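Long-range contacts in Cif-like 1 (Burkholderia cenocepacia, PDB 7JQY), which is a Cif-like epoxide hydrolase of the alpha/beta hydrolase fold, assembled as an octamer, and probably opens epoxide rings by adding water: residues D34-H39 and D82-G87; S100-I105 and V126-A131. The protein carries 1 engineered substitution. All coordinates share one frame; numbering follows the deposited sequence.

Contact 1 (D34-H39 and D82-G87); sequences DDVRLH and DYRGAG
The backbones of H39 and D82 meet where antiparallel strands 37-43 and 77-82 lie side by side: D82 N gives its hydrogen bond to H39 O (2.8 Å), and Y83 to A86 then form a type II turn, with G85 at its third position. H39 and D82 are also joined through their side chains, which lie alongside each other and point the same way. H39 ND1 donates to D82 OD2 at 2.8 Å, reaching the oxygen from above the carboxylate plane, with ring and carboxylate turned 32° apart. OD2 takes a second bond from E88 N, and OD1 one from W61 N, so the buried carboxylate is held at both oxygens. L38 lays CD2 against the turn backbone, 3.7 Å from R84 N. R84 runs straight through chi1 and chi2 (176° and -175°) before bending at chi3, and V36 CG2 then rests over one face of its guanidinium, offset toward the rim, 3.6 Å from NH2. R84 NE makes a salt bridge with D104 OD1, and NH2 bonds to G94 O. This is the antiparallel side of the alpha/beta hydrolase sheet, one strand in from its outermost strand 26-32, where a His-carboxylate hydrogen bond joins strand 37-43 to D82.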
# COMPACT_ATOMS: atom_id res chain seq x y z
N ASP B 34 -7.69 32.58 -22.11
CA ASP B 34 -9.01 33.05 -21.69
C ASP B 34 -9.53 32.27 -20.50
O ASP B 34 -10.25 32.83 -19.67
CB ASP B 34 -10.03 32.94 -22.83
CG ASP B 34 -9.97 34.10 -23.76
OD1 ASP B 34 -9.68 35.21 -23.27
OD2 ASP B 34 -10.21 33.90 -24.96
N ASP B 35 -9.14 31.01 -20.38
CA ASP B 35 -9.53 30.26 -19.20
C ASP B 35 -8.42 29.35 -18.69
O ASP B 35 -8.42 29.03 -17.50
CB ASP B 35 -10.82 29.50 -19.53
CG ASP B 35 -11.81 29.58 -18.36
OD1 ASP B 35 -11.60 30.46 -17.46
OD2 ASP B 35 -12.87 28.96 -18.40
N VAL B 36 -7.49 28.90 -19.58
CA VAL B 36 -6.40 27.96 -19.30
C VAL B 36 -5.11 28.75 -19.10
O VAL B 36 -4.83 29.70 -19.84
CB VAL B 36 -6.21 26.97 -20.47
CG1 VAL B 36 -4.95 26.13 -20.30
CG2 VAL B 36 -7.46 26.11 -20.62
N ARG B 37 -4.30 28.38 -18.09
CA ARG B 37 -2.98 28.98 -17.89
C ARG B 37 -1.88 28.05 -18.40
O ARG B 37 -1.86 26.86 -18.07
CB ARG B 37 -2.73 29.30 -16.41
CG ARG B 37 -1.37 29.96 -16.10
CD ARG B 37 -1.27 30.38 -14.62
NE ARG B 37 -1.04 29.21 -13.78
CZ ARG B 37 -0.82 29.23 -12.47
NH1 ARG B 37 -0.78 30.38 -11.80
NH2 ARG B 37 -0.62 28.09 -11.82
N LEU B 38 -0.97 28.60 -19.22
CA LEU B 38 0.15 27.85 -19.76
C LEU B 38 1.45 28.31 -19.11
O LEU B 38 1.66 29.51 -18.89
CB LEU B 38 0.27 28.01 -21.28
CG LEU B 38 -0.80 27.35 -22.15
CD1 LEU B 38 -0.29 27.21 -23.58
CD2 LEU B 38 -1.24 26.00 -21.60
N HIS B 39 2.32 27.35 -18.82
CA HIS B 39 3.65 27.58 -18.27
C HIS B 39 4.69 27.48 -19.38
O HIS B 39 4.57 26.65 -20.29
CB HIS B 39 3.94 26.55 -17.17
CG HIS B 39 5.36 26.55 -16.69
ND1 HIS B 39 6.28 25.62 -17.11
CD2 HIS B 39 6.00 27.34 -15.80
CE1 HIS B 39 7.44 25.85 -16.52
NE2 HIS B 39 7.29 26.89 -15.71
N ASP B 82 5.21 24.43 -21.90
CA ASP B 82 4.43 23.27 -21.48
C ASP B 82 3.04 23.43 -22.09
O ASP B 82 2.27 24.29 -21.64
CB ASP B 82 4.33 23.19 -19.95
CG ASP B 82 5.63 22.75 -19.28
OD1 ASP B 82 6.47 22.08 -19.93
OD2 ASP B 82 5.79 23.06 -18.07
N TYR B 83 2.71 22.60 -23.08
CA TYR B 83 1.41 22.81 -23.72
C TYR B 83 0.28 22.39 -22.78
O TYR B 83 0.51 21.87 -21.68
CB TYR B 83 1.30 22.10 -25.08
CG TYR B 83 1.59 20.62 -25.17
CD1 TYR B 83 1.00 19.70 -24.31
CD2 TYR B 83 2.42 20.13 -26.18
CE1 TYR B 83 1.26 18.34 -24.43
CE2 TYR B 83 2.69 18.79 -26.31
CZ TYR B 83 2.10 17.89 -25.44
OH TYR B 83 2.38 16.55 -25.58
N ARG B 84 -0.96 22.66 -23.21
CA ARG B 84 -2.15 22.39 -22.41
C ARG B 84 -2.11 20.97 -21.84
O ARG B 84 -1.93 20.00 -22.58
CB ARG B 84 -3.42 22.58 -23.24
CG ARG B 84 -4.72 22.21 -22.51
CD ARG B 84 -5.97 22.30 -23.41
NE ARG B 84 -6.17 23.65 -23.92
CZ ARG B 84 -7.30 24.35 -23.82
NH1 ARG B 84 -7.36 25.57 -24.32
NH2 ARG B 84 -8.38 23.82 -23.26
N GLY B 85 -2.20 20.88 -20.51
CA GLY B 85 -2.23 19.61 -19.81
C GLY B 85 -0.88 19.08 -19.36
O GLY B 85 -0.84 18.10 -18.60
N ALA B 86 0.22 19.67 -19.79
CA ALA B 86 1.54 19.13 -19.52
C ALA B 86 2.35 20.01 -18.56
O ALA B 86 2.22 21.23 -18.55
CB ALA B 86 2.33 18.96 -20.82
N GLY B 87 3.27 19.36 -17.85
CA GLY B 87 4.20 20.10 -17.01
C GLY B 87 3.45 20.89 -15.96
O GLY B 87 2.54 20.39 -15.29

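Contact 2 (S100-I105 and V126-A131); sequences SMAGDI and VMVAYA
V128 and A102 mark the crossing of two core helices of the alpha/beta hydrolase fold, 98-111 and 124-135, the second of which follows the turn thought to be the nucleophile elbow. The short helical segments cross at -77° with axes 8.1 Å apart, and the small A102 lets the backbones come close, its CA standing 5.0 Å from V128 CA. V128 does most of the touching, with both of its methyls. CG1 lies anti to the backbone N (chi1 -173°), which carries it onto the other helix's backbone, 3.4 Å from A102 N; it also meets I105 CG1 at 4.0 Å, the I105 and V128 side chains crossing at about a right angle. CG2 turns to M101, whose chain bends at chi3 (56°) and leaves its terminal methyl CE 4.0 Å from V128 CG2. No hydrogen bond spans the two segments, and the join is made by apolar van der Waals contact between buried residues. The side chain of V128 also touches the presumed elbow. Y132 and Q135, further along helix 124-135, continue the contact with A102. The methyl of A102 sits beside the second helix, with CB 3.5 Å from V128 O and 4.0 Å from A131 CB.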
# COMPACT_ATOMS: atom_id res chain seq x y z
N SER B 100 -6.76 22.72 -31.83
CA SER B 100 -7.08 23.67 -30.77
C SER B 100 -5.86 23.97 -29.90
O SER B 100 -5.68 25.11 -29.46
CB SER B 100 -8.23 23.14 -29.92
OG SER B 100 -9.45 23.23 -30.63
N MET B 101 -5.02 22.97 -29.67
CA MET B 101 -3.81 23.20 -28.89
C MET B 101 -2.87 24.16 -29.61
O MET B 101 -2.14 24.91 -28.95
CB MET B 101 -3.11 21.87 -28.61
CG MET B 101 -3.89 21.00 -27.68
SD MET B 101 -3.05 19.47 -27.30
CE MET B 101 -1.48 20.06 -26.68
N ALA B 102 -2.86 24.13 -30.94
CA ALA B 102 -2.10 25.14 -31.68
C ALA B 102 -2.64 26.53 -31.40
O ALA B 102 -1.87 27.49 -31.33
CB ALA B 102 -2.12 24.83 -33.17
N GLY B 103 -3.97 26.66 -31.24
CA GLY B 103 -4.55 27.95 -30.90
C GLY B 103 -4.07 28.48 -29.56
O GLY B 103 -3.85 29.68 -29.40
N ASP B 104 -3.88 27.59 -28.58
CA ASP B 104 -3.29 27.99 -27.31
C ASP B 104 -1.90 28.57 -27.53
O ASP B 104 -1.55 29.62 -26.98
CB ASP B 104 -3.22 26.80 -26.36
CG ASP B 104 -4.57 26.24 -26.02
OD1 ASP B 104 -4.64 25.01 -25.76
OD2 ASP B 104 -5.56 27.01 -25.99
N ILE B 105 -1.08 27.89 -28.33
CA ILE B 105 0.28 28.36 -28.55
C ILE B 105 0.26 29.71 -29.25
O ILE B 105 1.07 30.59 -28.95
CB ILE B 105 1.08 27.32 -29.34
CG1 ILE B 105 1.03 25.97 -28.62
CG2 ILE B 105 2.51 27.80 -29.54
CD1 ILE B 105 1.43 26.08 -27.15
N VAL B 126 4.94 18.16 -32.47
CA VAL B 126 5.05 18.38 -33.90
C VAL B 126 3.67 18.36 -34.56
O VAL B 126 3.48 19.01 -35.60
CB VAL B 126 6.03 17.38 -34.53
CG1 VAL B 126 5.35 16.04 -34.87
CG2 VAL B 126 6.68 18.00 -35.75
N MET B 127 2.69 17.69 -33.95
CA MET B 127 1.33 17.78 -34.47
C MET B 127 0.73 19.15 -34.20
O MET B 127 0.09 19.74 -35.09
CB MET B 127 0.45 16.69 -33.83
CG MET B 127 1.10 15.31 -33.78
SD MET B 127 0.09 14.04 -32.97
CE MET B 127 1.22 12.65 -33.06
N VAL B 128 0.94 19.68 -33.00
CA VAL B 128 0.55 21.06 -32.70
C VAL B 128 1.27 22.03 -33.62
O VAL B 128 0.67 22.95 -34.20
CB VAL B 128 0.81 21.37 -31.22
CG1 VAL B 128 0.24 22.74 -30.85
CG2 VAL B 128 0.24 20.28 -30.33
N ALA B 129 2.58 21.84 -33.79
CA ALA B 129 3.35 22.76 -34.63
C ALA B 129 2.86 22.73 -36.07
O ALA B 129 2.77 23.77 -36.73
CB ALA B 129 4.84 22.42 -34.56
N TYR B 130 2.53 21.54 -36.59
CA TYR B 130 2.00 21.46 -37.95
C TYR B 130 0.65 22.14 -38.05
O TYR B 130 0.40 22.91 -38.99
CB TYR B 130 1.89 20.00 -38.40
CG TYR B 130 1.09 19.86 -39.68
CD1 TYR B 130 1.62 20.29 -40.89
CD2 TYR B 130 -0.19 19.33 -39.67
CE1 TYR B 130 0.89 20.18 -42.06
CE2 TYR B 130 -0.93 19.23 -40.83
CZ TYR B 130 -0.38 19.65 -42.02
OH TYR B 130 -1.12 19.55 -43.18
N ALA B 131 -0.24 21.88 -37.09
CA ALA B 131 -1.56 22.52 -37.08
C ALA B 131 -1.43 24.03 -36.95
O ALA B 131 -2.27 24.77 -37.48
CB ALA B 131 -2.42 21.96 -35.95

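Overall arrangement
Contact 1 closes before contact 2 opens along the chain, and their centres lie 13 Å apart. Helix 98-111 belongs to contact 2 but also packs against contact 1. D104 OD1, on that helix, forms a salt bridge with R84 NE (2.8 Å). L38 sets CD1 near I105 CD1, and Y83 CD1 meets M101 CE at 3.4 Å, so M101 links the loop after strand 77-82 to V128. Helix 98-111 lies in the connection between the parallel strands 77-82 and 117-122, a beta-alpha-beta crossover, and from it the packing runs on to helix 124-135. Together the two contacts connect strand 37-43, through helix 98-111, to helix 124-135, which follows the presumed nucleophile elbow.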